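Local coordinates for protein 3-hydroxyisobutyryl-CoA hydrolase (Mycobacterium thermoresistibile, PDB 4HDT) that probably hydrolyses the thioester of 3-hydroxy-2-methylpropanoyl-CoA to release 3-hydroxy-2-methylpropanoate and CoA, and binds zinc ions, at residues I145-D150 / H303-G308; G162-H167 / S228-C233; L269-E274 / A333-Y338. All coordinates share one frame; numbering follows the deposited sequence.

The three contacts lie within one crotonase-like chain and are built mostly from helices. Interaction 2 (162-167 with 228-233) is nested in the loop closed by interaction 1 (145-150 with 303-308). The segments of interaction 3 (269-274 with 333-338) alternate with those of interaction 1. The centres of interactions 1 and 3 are about 12 Å apart, and the two touch where Ile-148 and Pro-149 meet Thr-272. Interaction 2 is centred about 20 Å from interaction 3 and about 24 Å from interaction 1. Leu-166 against Leu-273 joins it to helix 266-279. That helix thus links all three contacts and ties the later helices to the earlier part of the fold.

Interaction 1 (I145-D150 / H303-G308); sequences IGFIPD and HDLVEG
The carbonyl oxygen of Ile-145 is approached by two alpha carbons of the helix 303-313. Leu-305 CA and Gly-308 CA each lie 3.6 Å from Ile-145 O, and the angles at the hydrogen are 156° and 152°. No conventional hydrogen bond crosses between the segments. Ile-145 O also lies 3.4 Å from Asp-304 O, acceptor to acceptor. Asp-304 O already takes the helical bond from Gly-308 N.

Two glycines allow this close backbone fit. At each, the side where a CB would lie faces the other segment and is taken by a carbonyl oxygen: Asp-304 O at Gly-146, Ile-145 O at Gly-308. Ile-145 CG2 sits 3.7 Å from Gly-308 O.

The side-chain part is apolar. Leu-305 and Phe-147 run side by side in the same direction. Leu-305 CG is anti to the backbone N (chi1 -177°), and Leu-305 CD1 reaches Phe-147 CB at 3.8 Å and meets the ring obliquely. The ring of Trp-91 packs nearly parallel to that of Phe-147.

Asp-304 lays its CB by Gly-146. Its carboxylate is turned to other partners. Asp-304 OD1 accepts from His-303 ND1 at 2.8 Å, nearly along the C-O axis and close to the imidazole plane. It also accepts from Arg-323 N, while OD2 pairs with Ser-265 OG. The three bonds hold the carboxylate against rotation. The largely buried loop therefore docks on the helix through weak CA-H...O contacts and apolar packing, while the carboxylate bonds to Ser-265 and Arg-323 tie the helix to other parts of the chain.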
loop_
_atom_site.group_PDB
_atom_site.type_symbol
_atom_site.label_atom_id
_atom_site.label_comp_id
_atom_site.label_asym_id
_atom_site.label_seq_id
_atom_site.Cartn_x
_atom_site.Cartn_y
_atom_site.Cartn_z
ATOM N N ILE A 145 -4.486 -5.888 -11.337
ATOM C CA ILE A 145 -5.594 -5.146 -11.984
ATOM C C ILE A 145 -5.053 -4.152 -13.010
ATOM O O ILE A 145 -5.735 -3.174 -13.376
ATOM C CB ILE A 145 -6.534 -4.450 -10.957
ATOM C CG1 ILE A 145 -5.785 -3.511 -9.992
ATOM C CG2 ILE A 145 -7.350 -5.493 -10.188
ATOM C CD1 ILE A 145 -6.659 -2.433 -9.354
ATOM N N GLY A 146 -3.833 -4.351 -13.490
ATOM C CA GLY A 146 -3.288 -3.446 -14.484
ATOM C C GLY A 146 -2.870 -2.091 -13.963
ATOM O O GLY A 146 -2.757 -1.146 -14.758
ATOM N N PHE A 147 -2.601 -2.022 -12.667
ATOM C CA PHE A 147 -2.248 -0.774 -11.968
ATOM C C PHE A 147 -0.864 -0.954 -11.381
ATOM O O PHE A 147 -0.235 -2.060 -11.496
ATOM C CB PHE A 147 -3.352 -0.452 -10.929
ATOM C CG PHE A 147 -3.313 0.934 -10.331
ATOM C CD1 PHE A 147 -3.381 2.071 -11.104
ATOM C CD2 PHE A 147 -3.336 1.084 -8.950
ATOM C CE1 PHE A 147 -3.430 3.327 -10.500
ATOM C CE2 PHE A 147 -3.407 2.327 -8.337
ATOM C CZ PHE A 147 -3.387 3.456 -9.108
ATOM N N ILE A 148 -0.333 0.108 -10.775
ATOM C CA ILE A 148 1.024 0.139 -10.228
ATOM C C ILE A 148 0.903 0.547 -8.767
ATOM O O ILE A 148 0.135 1.473 -8.466
ATOM C CB ILE A 148 1.925 1.100 -11.033
ATOM C CG1 ILE A 148 2.066 0.659 -12.516
ATOM C CG2 ILE A 148 3.289 1.254 -10.384
ATOM C CD1 ILE A 148 0.990 1.122 -13.457
ATOM N N PRO A 149 1.673 -0.084 -7.849
ATOM C CA PRO A 149 1.609 0.296 -6.438
ATOM C C PRO A 149 1.751 1.798 -6.250
ATOM O O PRO A 149 2.702 2.409 -6.782
ATOM C CB PRO A 149 2.776 -0.462 -5.797
ATOM C CG PRO A 149 2.903 -1.694 -6.667
ATOM C CD PRO A 149 2.550 -1.258 -8.064
ATOM N N ASP A 150 0.816 2.358 -5.531
ATOM C CA ASP A 150 0.789 3.798 -5.246
ATOM C C ASP A 150 0.741 4.032 -3.760
ATOM O O ASP A 150 1.274 3.286 -3.012
ATOM C CB ASP A 150 -0.390 4.435 -6.025
ATOM C CG ASP A 150 -1.778 3.977 -5.566
ATOM O OD1 ASP A 150 -1.885 2.874 -4.930
ATOM O OD2 ASP A 150 -2.763 4.760 -5.862
ATOM N N HIS A 303 -5.674 0.521 -21.486
ATOM C CA HIS A 303 -6.533 -0.635 -21.635
ATOM C C HIS A 303 -6.507 -1.494 -20.370
ATOM O O HIS A 303 -7.532 -1.955 -19.912
ATOM C CB HIS A 303 -6.053 -1.464 -22.831
ATOM C CG HIS A 303 -6.691 -2.820 -22.934
ATOM N ND1 HIS A 303 -6.262 -3.907 -22.207
ATOM C CD2 HIS A 303 -7.715 -3.259 -23.704
ATOM C CE1 HIS A 303 -6.995 -4.961 -22.530
ATOM N NE2 HIS A 303 -7.887 -4.591 -23.429
ATOM N N ASP A 304 -5.320 -1.741 -19.818
ATOM C CA ASP A 304 -5.238 -2.752 -18.784
ATOM C C ASP A 304 -5.867 -2.365 -17.452
ATOM O O ASP A 304 -6.315 -3.216 -16.718
ATOM C CB ASP A 304 -3.795 -3.213 -18.568
ATOM C CG ASP A 304 -3.335 -4.222 -19.614
ATOM O OD1 ASP A 304 -4.082 -4.467 -20.601
ATOM O OD2 ASP A 304 -2.232 -4.786 -19.447
ATOM N N LEU A 305 -5.877 -1.084 -17.095
ATOM C CA LEU A 305 -6.530 -0.699 -15.851
ATOM C C LEU A 305 -8.018 -1.068 -15.882
ATOM O O LEU A 305 -8.537 -1.690 -14.956
ATOM C CB LEU A 305 -6.349 0.786 -15.554
ATOM C CG LEU A 305 -6.962 1.220 -14.225
ATOM C CD1 LEU A 305 -6.342 0.526 -13.030
ATOM C CD2 LEU A 305 -6.921 2.730 -14.095
ATOM N N VAL A 306 -8.700 -0.741 -16.970
ATOM C CA VAL A 306 -10.132 -1.039 -17.095
ATOM C C VAL A 306 -10.380 -2.551 -17.162
ATOM O O VAL A 306 -11.248 -3.094 -16.464
ATOM C CB VAL A 306 -10.707 -0.275 -18.314
ATOM C CG1 VAL A 306 -12.118 -0.735 -18.649
ATOM C CG2 VAL A 306 -10.647 1.220 -18.039
ATOM N N GLU A 307 -9.600 -3.231 -17.992
ATOM C CA GLU A 307 -9.706 -4.666 -18.170
ATOM C C GLU A 307 -9.413 -5.375 -16.851
ATOM O O GLU A 307 -10.107 -6.335 -16.478
ATOM C CB GLU A 307 -8.764 -5.111 -19.288
ATOM C CG GLU A 307 -8.680 -6.619 -19.498
ATOM C CD GLU A 307 -9.956 -7.295 -19.924
ATOM O OE1 GLU A 307 -10.990 -6.653 -20.145
ATOM O OE2 GLU A 307 -9.941 -8.523 -20.074
ATOM N N GLY A 308 -8.341 -4.937 -16.168
ATOM C CA GLY A 308 -7.954 -5.539 -14.894
ATOM C C GLY A 308 -9.020 -5.426 -13.825
ATOM O O GLY A 308 -9.395 -6.408 -13.177
#

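Interaction 2 (G162-H167 / S228-C233); sequences GKLGLH and SWIDEC
Ile-230 crosses His-167 at about a right angle and sets its CD1 methyl over a face of the imidazole. Ile-230 CD1 is 4.0 Å from the His-167 ring centroid, a CH-pi contact. Ile-230 CD1 also reaches Leu-164 CD2 at 3.5 Å, again with the two side chains nearly perpendicular. Ile-230 CG1 lies beside the backbone N (chi1 -70°), which puts CG2 anti to that N and against Lys-163. Ile-230 CG2 rests 3.5 Å from Lys-163 O and also touches His-167 CB.

In this crotonase-like chain the contact joins helix 164-171 to helix 227-233. Trp-229 turns the edge of its six-membered ring toward the face of His-167. The planes stand at 88° in an offset edge-to-face pair. Trp-229 CH2 comes 3.9 Å from His-167 CE1. Tyr-234 OH is hydrogen-bonded to His-167 ND1, and Trp-229 NE1 pairs with Gln-226 OE1.

Lys-163 is the N-cap residue of helix 164-171. Lys-163 N bonds to Asp-231 OD1 at 2.9 Å, with an N-H...O angle of 164°. The donor comes from above the carboxylate plane. The negative charge may interact favourably with the nearby helix start. Asp-231 OD2 forms a salt bridge with Arg-227.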
loop_
_atom_site.group_PDB
_atom_site.type_symbol
_atom_site.label_atom_id
_atom_site.label_comp_id
_atom_site.label_asym_id
_atom_site.label_seq_id
_atom_site.Cartn_x
_atom_site.Cartn_y
_atom_site.Cartn_z
ATOM N N GLY A 162 17.250 -5.972 0.424
ATOM C CA GLY A 162 17.520 -6.785 -0.755
ATOM C C GLY A 162 16.591 -6.428 -1.893
ATOM O O GLY A 162 16.333 -5.256 -2.148
ATOM N N LYS A 163 16.061 -7.459 -2.557
ATOM C CA LYS A 163 15.045 -7.299 -3.596
ATOM C C LYS A 163 13.674 -7.742 -3.099
ATOM O O LYS A 163 12.797 -8.000 -3.911
ATOM C CB LYS A 163 15.425 -8.097 -4.846
ATOM C CG LYS A 163 16.784 -7.737 -5.425
ATOM C CD LYS A 163 16.857 -6.276 -5.808
ATOM C CE LYS A 163 18.223 -5.898 -6.344
ATOM N NZ LYS A 163 18.324 -4.426 -6.408
ATOM N N LEU A 164 13.491 -7.859 -1.786
ATOM C CA LEU A 164 12.188 -8.257 -1.260
ATOM C C LEU A 164 11.047 -7.356 -1.747
ATOM O O LEU A 164 9.929 -7.830 -2.003
ATOM C CB LEU A 164 12.208 -8.284 0.265
ATOM C CG LEU A 164 13.066 -9.354 0.987
ATOM C CD1 LEU A 164 12.832 -9.280 2.476
ATOM C CD2 LEU A 164 12.884 -10.751 0.490
ATOM N N GLY A 165 11.336 -6.066 -1.867
ATOM C CA GLY A 165 10.329 -5.122 -2.378
ATOM C C GLY A 165 9.895 -5.410 -3.808
ATOM O O GLY A 165 8.681 -5.316 -4.159
ATOM N N LEU A 166 10.841 -5.750 -4.686
ATOM C CA LEU A 166 10.468 -6.105 -6.072
ATOM C C LEU A 166 9.635 -7.356 -6.112
ATOM O O LEU A 166 8.680 -7.481 -6.892
ATOM C CB LEU A 166 11.711 -6.321 -6.971
ATOM C CG LEU A 166 12.509 -5.116 -7.245
ATOM C CD1 LEU A 166 13.677 -5.475 -8.177
ATOM C CD2 LEU A 166 11.670 -4.055 -7.887
ATOM N N HIS A 167 10.016 -8.342 -5.305
ATOM C CA HIS A 167 9.219 -9.548 -5.211
ATOM C C HIS A 167 7.763 -9.230 -4.826
ATOM O O HIS A 167 6.839 -9.710 -5.476
ATOM C CB HIS A 167 9.897 -10.531 -4.252
ATOM C CG HIS A 167 9.071 -11.722 -3.920
ATOM N ND1 HIS A 167 8.923 -12.795 -4.779
ATOM C CD2 HIS A 167 8.310 -12.003 -2.835
ATOM C CE1 HIS A 167 8.143 -13.694 -4.225
ATOM N NE2 HIS A 167 7.734 -13.231 -3.058
ATOM N N SER A 228 17.509 -15.358 -0.243
ATOM C CA SER A 228 18.610 -15.819 -1.058
ATOM C C SER A 228 18.204 -15.880 -2.532
ATOM O O SER A 228 18.881 -15.305 -3.391
ATOM C CB SER A 228 19.070 -17.208 -0.599
ATOM O OG SER A 228 17.964 -18.119 -0.516
ATOM N N TRP A 229 17.092 -16.561 -2.826
ATOM C CA TRP A 229 16.673 -16.750 -4.234
ATOM C C TRP A 229 15.963 -15.512 -4.792
ATOM O O TRP A 229 16.017 -15.240 -5.996
ATOM C CB TRP A 229 15.827 -18.022 -4.464
ATOM C CG TRP A 229 14.499 -18.114 -3.751
ATOM C CD1 TRP A 229 14.246 -18.803 -2.613
ATOM C CD2 TRP A 229 13.258 -17.511 -4.134
ATOM N NE1 TRP A 229 12.958 -18.673 -2.244
ATOM C CE2 TRP A 229 12.306 -17.897 -3.169
ATOM C CE3 TRP A 229 12.836 -16.727 -5.211
ATOM C CZ2 TRP A 229 10.980 -17.497 -3.236
ATOM C CZ3 TRP A 229 11.534 -16.336 -5.268
ATOM C CH2 TRP A 229 10.615 -16.719 -4.292
ATOM N N ILE A 230 15.311 -14.754 -3.922
ATOM C CA ILE A 230 14.769 -13.456 -4.328
ATOM C C ILE A 230 15.893 -12.540 -4.812
ATOM O O ILE A 230 15.836 -12.025 -5.910
ATOM C CB ILE A 230 13.929 -12.826 -3.192
ATOM C CG1 ILE A 230 12.638 -13.616 -3.005
ATOM C CG2 ILE A 230 13.578 -11.381 -3.535
ATOM C CD1 ILE A 230 11.868 -13.321 -1.719
ATOM N N ASP A 231 16.936 -12.378 -4.003
ATOM C CA ASP A 231 18.057 -11.513 -4.389
ATOM C C ASP A 231 18.784 -12.057 -5.630
ATOM O O ASP A 231 19.254 -11.278 -6.460
ATOM C CB ASP A 231 19.041 -11.390 -3.234
ATOM C CG ASP A 231 18.548 -10.496 -2.133
ATOM O OD1 ASP A 231 17.390 -10.000 -2.190
ATOM O OD2 ASP A 231 19.347 -10.272 -1.186
ATOM N N GLU A 232 18.848 -13.382 -5.767
ATOM C CA GLU A 232 19.440 -14.027 -6.931
ATOM C C GLU A 232 18.697 -13.691 -8.208
ATOM O O GLU A 232 19.294 -13.466 -9.238
ATOM C CB GLU A 232 19.393 -15.554 -6.742
ATOM C CG GLU A 232 19.834 -16.439 -7.919
ATOM C CD GLU A 232 19.612 -17.929 -7.678
ATOM O OE1 GLU A 232 19.175 -18.262 -6.548
ATOM O OE2 GLU A 232 19.910 -18.758 -8.584
ATOM N N CYS A 233 17.382 -13.745 -8.136
ATOM C CA CYS A 233 16.570 -13.772 -9.332
ATOM C C CYS A 233 16.034 -12.417 -9.717
ATOM O O CYS A 233 15.751 -12.192 -10.905
ATOM C CB CYS A 233 15.412 -14.777 -9.178
ATOM S SG CYS A 233 15.989 -16.490 -9.053
#

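Interaction 3 (L269-E274 / A333-Y338); sequences LSVTLE and ADVEAY
Val-271 and Val-335 mark the closest approach of the two backbones, with 5.5 Å between their CA atoms, where helix 266-279 meets helix 332-336. No hydrogen bond crosses between the segments, and the contact is made by side chains.

Val-335 directs its two methyls at residues one helical turn apart. Val-335 CG2 meets Ser-270 CB at 3.7 Å. CG1, anti to the backbone N of Val-335 (chi1 171°), meets Glu-274 CB at 3.9 Å. The valine thus touches two residues on successive turns of helix 266-279. The serine meets Val-335 through its CB, while its hydroxyl is hydrogen-bonded to Pro-266 O in the same helix.

Val-271 meets the Tyr-338 ring, the two side chains crossing at about a right angle. Val-271 CG2 sits over one face, 3.7 Å from the centroid of the Tyr-338 ring, and forms a CH-pi contact. The line to the centroid is 18° off the ring normal. Val-271 CG2 is shifted toward the rim, nearest to Tyr-338 CD1 at 3.5 Å. The other methyl, Val-271 CG1, lies by Tyr-338 CB at 3.9 Å.

The acidic ends stay apart. Glu-274 OE2 and Glu-336 OE1 are 6.0 Å from each other. Each makes a salt bridge with Arg-278, the first through NE and the second through NH2. One guanidinium thus links the two helices and probably offsets the like charges.

Around the pair, helix 285-299 packs on both residues of the CH-pi contact: Val-295 touches Val-271, and Ala-298 and Ser-299 touch Tyr-338. On helix 266-279, Leu-269, Thr-272 and Leu-273 pack on helix 164-171. Helix 266-279 therefore lies between helix 332-336 and helix 164-171.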
loop_
_atom_site.group_PDB
_atom_site.type_symbol
_atom_site.label_atom_id
_atom_site.label_comp_id
_atom_site.label_asym_id
_atom_site.label_seq_id
_atom_site.Cartn_x
_atom_site.Cartn_y
_atom_site.Cartn_z
ATOM N N LEU A 269 3.478 -4.580 -14.849
ATOM C CA LEU A 269 4.700 -5.202 -14.321
ATOM C C LEU A 269 5.901 -4.354 -14.694
ATOM O O LEU A 269 6.737 -4.070 -13.838
ATOM C CB LEU A 269 4.927 -6.614 -14.884
ATOM C CG LEU A 269 4.034 -7.689 -14.273
ATOM C CD1 LEU A 269 4.021 -8.925 -15.191
ATOM C CD2 LEU A 269 4.390 -8.000 -12.816
ATOM N N SER A 270 5.958 -3.957 -15.962
ATOM C CA SER A 270 7.108 -3.218 -16.503
ATOM C C SER A 270 7.213 -1.843 -15.859
ATOM O O SER A 270 8.299 -1.372 -15.530
ATOM C CB SER A 270 7.004 -3.108 -18.018
ATOM O OG SER A 270 6.876 -4.392 -18.625
ATOM N N VAL A 271 6.078 -1.199 -15.696
ATOM C CA VAL A 271 6.074 0.134 -15.102
ATOM C C VAL A 271 6.400 0.026 -13.605
ATOM O O VAL A 271 7.078 0.894 -13.036
ATOM C CB VAL A 271 4.762 0.864 -15.369
ATOM C CG1 VAL A 271 4.734 2.202 -14.654
ATOM C CG2 VAL A 271 4.521 1.067 -16.870
ATOM N N THR A 272 5.918 -1.035 -12.957
ATOM C CA THR A 272 6.209 -1.295 -11.557
ATOM C C THR A 272 7.710 -1.483 -11.305
ATOM O O THR A 272 8.276 -0.888 -10.383
ATOM C CB THR A 272 5.376 -2.464 -11.022
ATOM O OG1 THR A 272 3.998 -2.071 -11.054
ATOM C CG2 THR A 272 5.749 -2.782 -9.580
ATOM N N LEU A 273 8.350 -2.296 -12.136
ATOM C CA LEU A 273 9.790 -2.468 -12.018
ATOM C C LEU A 273 10.523 -1.129 -12.151
ATOM O O LEU A 273 11.390 -0.793 -11.324
ATOM C CB LEU A 273 10.305 -3.484 -13.035
ATOM C CG LEU A 273 11.819 -3.773 -13.031
ATOM C CD1 LEU A 273 12.240 -4.245 -11.644
ATOM C CD2 LEU A 273 12.142 -4.821 -14.096
ATOM N N GLU A 274 10.137 -0.345 -13.137
ATOM C CA GLU A 274 10.784 0.957 -13.355
ATOM C C GLU A 274 10.478 1.925 -12.205
ATOM O O GLU A 274 11.363 2.687 -11.788
ATOM C CB GLU A 274 10.366 1.549 -14.688
ATOM C CG GLU A 274 11.051 2.845 -15.054
ATOM C CD GLU A 274 12.518 2.706 -15.419
ATOM O OE1 GLU A 274 13.026 1.591 -15.735
ATOM O OE2 GLU A 274 13.191 3.754 -15.360
ATOM N N ALA A 333 9.416 3.001 -24.793
ATOM C CA ALA A 333 8.548 4.184 -24.877
ATOM C C ALA A 333 7.218 3.942 -24.190
ATOM O O ALA A 333 6.668 4.856 -23.597
ATOM C CB ALA A 333 8.306 4.604 -26.323
ATOM N N ASP A 334 6.683 2.724 -24.307
ATOM C CA ASP A 334 5.436 2.375 -23.618
ATOM C C ASP A 334 5.574 2.614 -22.101
ATOM O O ASP A 334 4.672 3.173 -21.465
ATOM C CB ASP A 334 5.051 0.906 -23.820
ATOM C CG ASP A 334 4.584 0.579 -25.238
ATOM O OD1 ASP A 334 4.120 1.472 -25.987
ATOM O OD2 ASP A 334 4.690 -0.612 -25.595
ATOM N N VAL A 335 6.688 2.157 -21.531
ATOM C CA VAL A 335 6.968 2.356 -20.092
ATOM C C VAL A 335 7.190 3.827 -19.789
ATOM O O VAL A 335 6.585 4.392 -18.856
ATOM C CB VAL A 335 8.212 1.537 -19.638
ATOM C CG1 VAL A 335 8.635 1.899 -18.214
ATOM C CG2 VAL A 335 7.940 0.055 -19.779
ATOM N N GLU A 336 8.017 4.476 -20.609
ATOM C CA GLU A 336 8.324 5.886 -20.387
ATOM C C GLU A 336 7.087 6.763 -20.395
ATOM O O GLU A 336 7.034 7.766 -19.669
ATOM C CB GLU A 336 9.375 6.371 -21.411
ATOM C CG GLU A 336 9.692 7.847 -21.389
ATOM C CD GLU A 336 10.308 8.351 -20.086
ATOM O OE1 GLU A 336 10.884 7.562 -19.313
ATOM O OE2 GLU A 336 10.209 9.573 -19.848
ATOM N N ALA A 337 6.086 6.388 -21.177
ATOM C CA ALA A 337 4.822 7.168 -21.247
ATOM C C ALA A 337 4.130 7.323 -19.887
ATOM O O ALA A 337 3.441 8.302 -19.659
ATOM C CB ALA A 337 3.873 6.523 -22.236
ATOM N N TYR A 338 4.321 6.379 -18.974
ATOM C CA TYR A 338 3.677 6.459 -17.667
ATOM C C TYR A 338 4.296 7.498 -16.749
ATOM O O TYR A 338 3.694 7.887 -15.759
ATOM C CB TYR A 338 3.667 5.111 -16.973
ATOM C CG TYR A 338 2.612 4.146 -17.468
ATOM C CD1 TYR A 338 2.741 3.509 -18.697
ATOM C CD2 TYR A 338 1.551 3.807 -16.656
ATOM C CE1 TYR A 338 1.782 2.594 -19.137
ATOM C CE2 TYR A 338 0.603 2.872 -17.056
ATOM C CZ TYR A 338 0.718 2.270 -18.293
ATOM O OH TYR A 338 -0.217 1.335 -18.661
#